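Local atomic coordinates of DUF411 domain-containing protein (Pseudomonas aeruginosa, PDB entry 6WIS), a protein that binds a cysteine-bridged cluster of four copper ions and probably helps the bacterium resist copper. Residues A[16-21]-A[96-101]. Sequence-based numbering, arbitrary orientation.
Sequences CKDWIK and GMEMGD. With ZN (zinc ion), chain J; CU (copper (II) ion), chain C; CU (copper (II) ion), chain E; CU (copper (II) ion), chain F.
Gly96 CA lies over one face of the Asp18 carboxylate, nearest OD2 at 3.3 Å. At the oxygen edge, Asp18 OD2 lies 3.3 Å from Glu98 OE1, and both carboxylates turn their oxygens to the same zinc ion. The two carboxylate planes are turned about 40° against each other. His22, one turn further along helix 14-24, completes this zinc site. The helix belongs to the beta-alpha-beta crossover between the parallel strands 4-9 and 29-34. Residues 96-101 lie in the loop between strands 84-86 and 106-111.

Asp18 chelates zinc with OD1 and OD2. CG stands anti to the backbone N (chi1 -171°), which places both oxygens on the zinc ion. Glu98 binds zinc through OE2 at 2.3 Å, while its OE1 stays 3.0 Å from the ion. The shared zinc probably offsets the repulsion between the two acceptors.

Glycine at position 96 lets the loop come close to the helix backbone, with Trp19 N 3.6 Å from Gly96 CA. The Trp19 indole turns away, stacks on His55 and gives its NE1 hydrogen to Val68 O.

Both segments also reach the copper cluster. Cys16 SG bridges two copper ions, and the selenium of Met97, a selenomethionine, binds a third at 2.4 Å. Glu98 OE1, the oxygen not bound to zinc, accepts a weak hydrogen bond from Gly96 N, bent to 125°.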
ATOM      1  N   CYS A  16      -2.174   2.381  10.061  1.00 23.89           N
ATOM      2  CA  CYS A  16      -3.034   2.473   8.880  1.00 26.30           C
ATOM      3  C   CYS A  16      -3.727   3.829   8.802  1.00 26.02           C
ATOM      4  O   CYS A  16      -3.816   4.428   7.725  1.00 23.02           O
ATOM      5  CB  CYS A  16      -4.102   1.368   8.872  1.00 26.41           C
ATOM      6  SG  CYS A  16      -3.552  -0.336   9.203  1.00 26.65           S
ATOM      7  N   LYS A  17      -4.254   4.309   9.929  1.00 26.24           N
ATOM      8  CA  LYS A  17      -4.930   5.601   9.967  1.00 24.74           C
ATOM      9  C   LYS A  17      -3.967   6.748   9.712  1.00 25.29           C
ATOM     10  O   LYS A  17      -4.345   7.746   9.087  1.00 27.34           O
ATOM     11  CB  LYS A  17      -5.626   5.785  11.329  1.00 25.28           C
ATOM     12  CG  LYS A  17      -6.829   4.844  11.560  1.00 35.68           C
ATOM     13  CD  LYS A  17      -7.348   4.915  13.011  1.00 43.03           C
ATOM     14  N   ASP A  18      -2.725   6.626  10.192  1.00 25.33           N
ATOM     15  CA  ASP A  18      -1.707   7.637   9.923  1.00 27.76           C
ATOM     16  C   ASP A  18      -1.338   7.650   8.441  1.00 25.62           C
ATOM     17  O   ASP A  18      -1.208   8.719   7.833  1.00 24.07           O
ATOM     18  CB  ASP A  18      -0.470   7.356  10.809  1.00 28.35           C
ATOM     19  CG  ASP A  18       0.589   8.481  10.768  1.00 34.19           C
ATOM     20  OD1 ASP A  18       0.290   9.624  10.416  1.00 43.17           O
ATOM     21  OD2 ASP A  18       1.743   8.222  11.118  1.00 45.99           O
ATOM     22  N   TRP A  19      -1.166   6.468   7.843  1.00 22.14           N
ATOM     23  CA  TRP A  19      -0.909   6.402   6.402  1.00 24.46           C
ATOM     24  C   TRP A  19      -2.035   7.064   5.600  1.00 23.72           C
ATOM     25  O   TRP A  19      -1.778   7.815   4.648  1.00 24.17           O
ATOM     26  CB  TRP A  19      -0.733   4.945   5.998  1.00 22.38           C
ATOM     27  CG  TRP A  19      -0.457   4.684   4.578  1.00 21.74           C
ATOM     28  CD1 TRP A  19       0.719   4.898   3.920  1.00 22.55           C
ATOM     29  CD2 TRP A  19      -1.359   4.101   3.625  1.00 22.94           C
ATOM     30  NE1 TRP A  19       0.602   4.482   2.598  1.00 22.64           N
ATOM     31  CE2 TRP A  19      -0.657   3.972   2.405  1.00 23.00           C
ATOM     32  CE3 TRP A  19      -2.689   3.653   3.691  1.00 25.71           C
ATOM     33  CZ2 TRP A  19      -1.242   3.415   1.261  1.00 24.54           C
ATOM     34  CZ3 TRP A  19      -3.272   3.096   2.546  1.00 20.83           C
ATOM     35  CH2 TRP A  19      -2.556   2.993   1.348  1.00 22.07           C
ATOM     36  N   ILE A  20      -3.289   6.817   5.988  1.00 23.43           N
ATOM     37  CA  ILE A  20      -4.411   7.481   5.331  1.00 26.90           C
ATOM     38  C   ILE A  20      -4.267   9.003   5.435  1.00 32.26           C
ATOM     39  O   ILE A  20      -4.539   9.735   4.473  1.00 29.55           O
ATOM     40  CB  ILE A  20      -5.732   6.973   5.930  1.00 28.91           C
ATOM     41  CG1 ILE A  20      -5.975   5.529   5.476  1.00 26.18           C
ATOM     42  CG2 ILE A  20      -6.889   7.906   5.586  1.00 29.55           C
ATOM     43  CD1 ILE A  20      -7.194   4.860   6.138  1.00 26.53           C
ATOM     44  N   LYS A  21      -3.788   9.502   6.581  1.00 29.02           N
ATOM     45  CA  LYS A  21      -3.666  10.953   6.731  1.00 32.23           C
ATOM     46  C   LYS A  21      -2.560  11.515   5.848  1.00 28.40           C
ATOM     47  O   LYS A  21      -2.714  12.603   5.296  1.00 31.50           O
ATOM     48  CB  LYS A  21      -3.461  11.317   8.210  1.00 31.21           C
ATOM     49  CG  LYS A  21      -4.767  11.218   9.009  1.00 36.29           C
ATOM     50  CD  LYS A  21      -4.616  11.472  10.509  1.00 43.86           C
ATOM     51  CE  LYS A  21      -4.261  12.926  10.790  1.00 63.35           C
ATOM     52  NZ  LYS A  21      -4.328  13.294  12.240  1.00 66.84           N
ATOM     53  N   GLY A  96       3.353   6.728   7.651  1.00 27.01           N
ATOM     54  CA  GLY A  96       2.383   6.194   8.582  1.00 23.84           C
ATOM     55  C   GLY A  96       2.966   5.263   9.621  1.00 27.39           C
ATOM     56  O   GLY A  96       2.284   4.954  10.601  1.00 26.13           O
HETATM   57  N   MSE A  97       4.217   4.848   9.457  1.00 27.94           N
HETATM   58  CA  MSE A  97       4.945   3.999  10.409  1.00 30.62           C
HETATM   59  C   MSE A  97       6.191   4.749  10.907  1.00 32.49           C
HETATM   60  O   MSE A  97       7.138   4.153  11.394  1.00 26.31           O
HETATM   61  CB  MSE A  97       5.357   2.672   9.752  1.00 23.82           C
HETATM   62  CG  MSE A  97       4.301   1.483   9.835  1.00 27.55           C
HETATM   63 SE   MSE A  97       3.887   0.955  11.696  0.75 31.32          SE
HETATM   64  CE  MSE A  97       5.734   0.399  12.131  1.00 27.57           C
ATOM     65  N   GLU A  98       6.231   6.069  10.769  1.00 26.59           N
ATOM     66  CA  GLU A  98       7.478   6.760  11.075  1.00 30.33           C
ATOM     67  C   GLU A  98       7.597   6.983  12.585  1.00 36.16           C
ATOM     68  O   GLU A  98       6.624   7.353  13.257  1.00 32.69           O
ATOM     69  CB  GLU A  98       7.580   8.074  10.299  1.00 31.36           C
ATOM     70  CG  GLU A  98       6.783   9.209  10.826  1.00 34.26           C
ATOM     71  CD  GLU A  98       5.311   9.143  10.473  1.00 43.10           C
ATOM     72  OE1 GLU A  98       4.820   8.171   9.831  1.00 32.85           O
ATOM     73  OE2 GLU A  98       4.651  10.108  10.868  1.00 35.79           O
HETATM   74  N   MSE A  99       8.779   6.702  13.124  1.00 30.95           N
HETATM   75  CA  MSE A  99       9.024   6.851  14.557  1.00 34.25           C
HETATM   76  C   MSE A  99      10.432   7.406  14.816  1.00 38.91           C
HETATM   77  O   MSE A  99      11.308   6.683  15.308  1.00 43.70           O
HETATM   78  CB  MSE A  99       8.855   5.498  15.261  1.00 37.46           C
HETATM   79  CG  MSE A  99       7.469   4.895  15.107  1.00 30.56           C
HETATM   80 SE   MSE A  99       7.209   3.206  15.966  0.68 36.43          SE
HETATM   81  CE  MSE A  99       5.458   2.883  15.253  1.00 35.75           C
ATOM     82  N   GLY A 100      10.664   8.660  14.459  1.00 34.79           N
ATOM     83  CA  GLY A 100      11.968   9.272  14.689  1.00 39.04           C
ATOM     84  C   GLY A 100      12.924   9.089  13.524  1.00 45.24           C
ATOM     85  O   GLY A 100      12.530   8.839  12.380  1.00 44.15           O
ATOM     86  N   ASP A 101      14.216   9.213  13.831  1.00 45.35           N
ATOM     87  CA  ASP A 101      15.226   9.167  12.778  1.00 62.39           C
ATOM     88  C   ASP A 101      15.372   7.774  12.169  1.00 51.99           C
ATOM     89  O   ASP A 101      15.835   7.655  11.033  1.00 53.32           O
ATOM     90  CB  ASP A 101      16.584   9.657  13.321  1.00 54.47           C
ATOM     91  CG  ASP A 101      16.704  11.185  13.328  1.00 67.89           C
ATOM     92  OD1 ASP A 101      16.732  11.795  12.233  1.00 69.86           O
ATOM     93  OD2 ASP A 101      16.765  11.786  14.426  1.00 71.63           O
TER
HETATM   94 ZN    ZN J 208       2.507  10.137  10.068  1.00 31.00          ZN
HETATM   95 CU    CU C 201      -1.946  -0.636   7.772  1.00 23.20          CU
HETATM   96 CU    CU E 203      -2.001   0.360  10.660  1.00 29.60          CU
HETATM   97 CU    CU F 204       2.165  -0.716  11.865  1.00 31.97          CU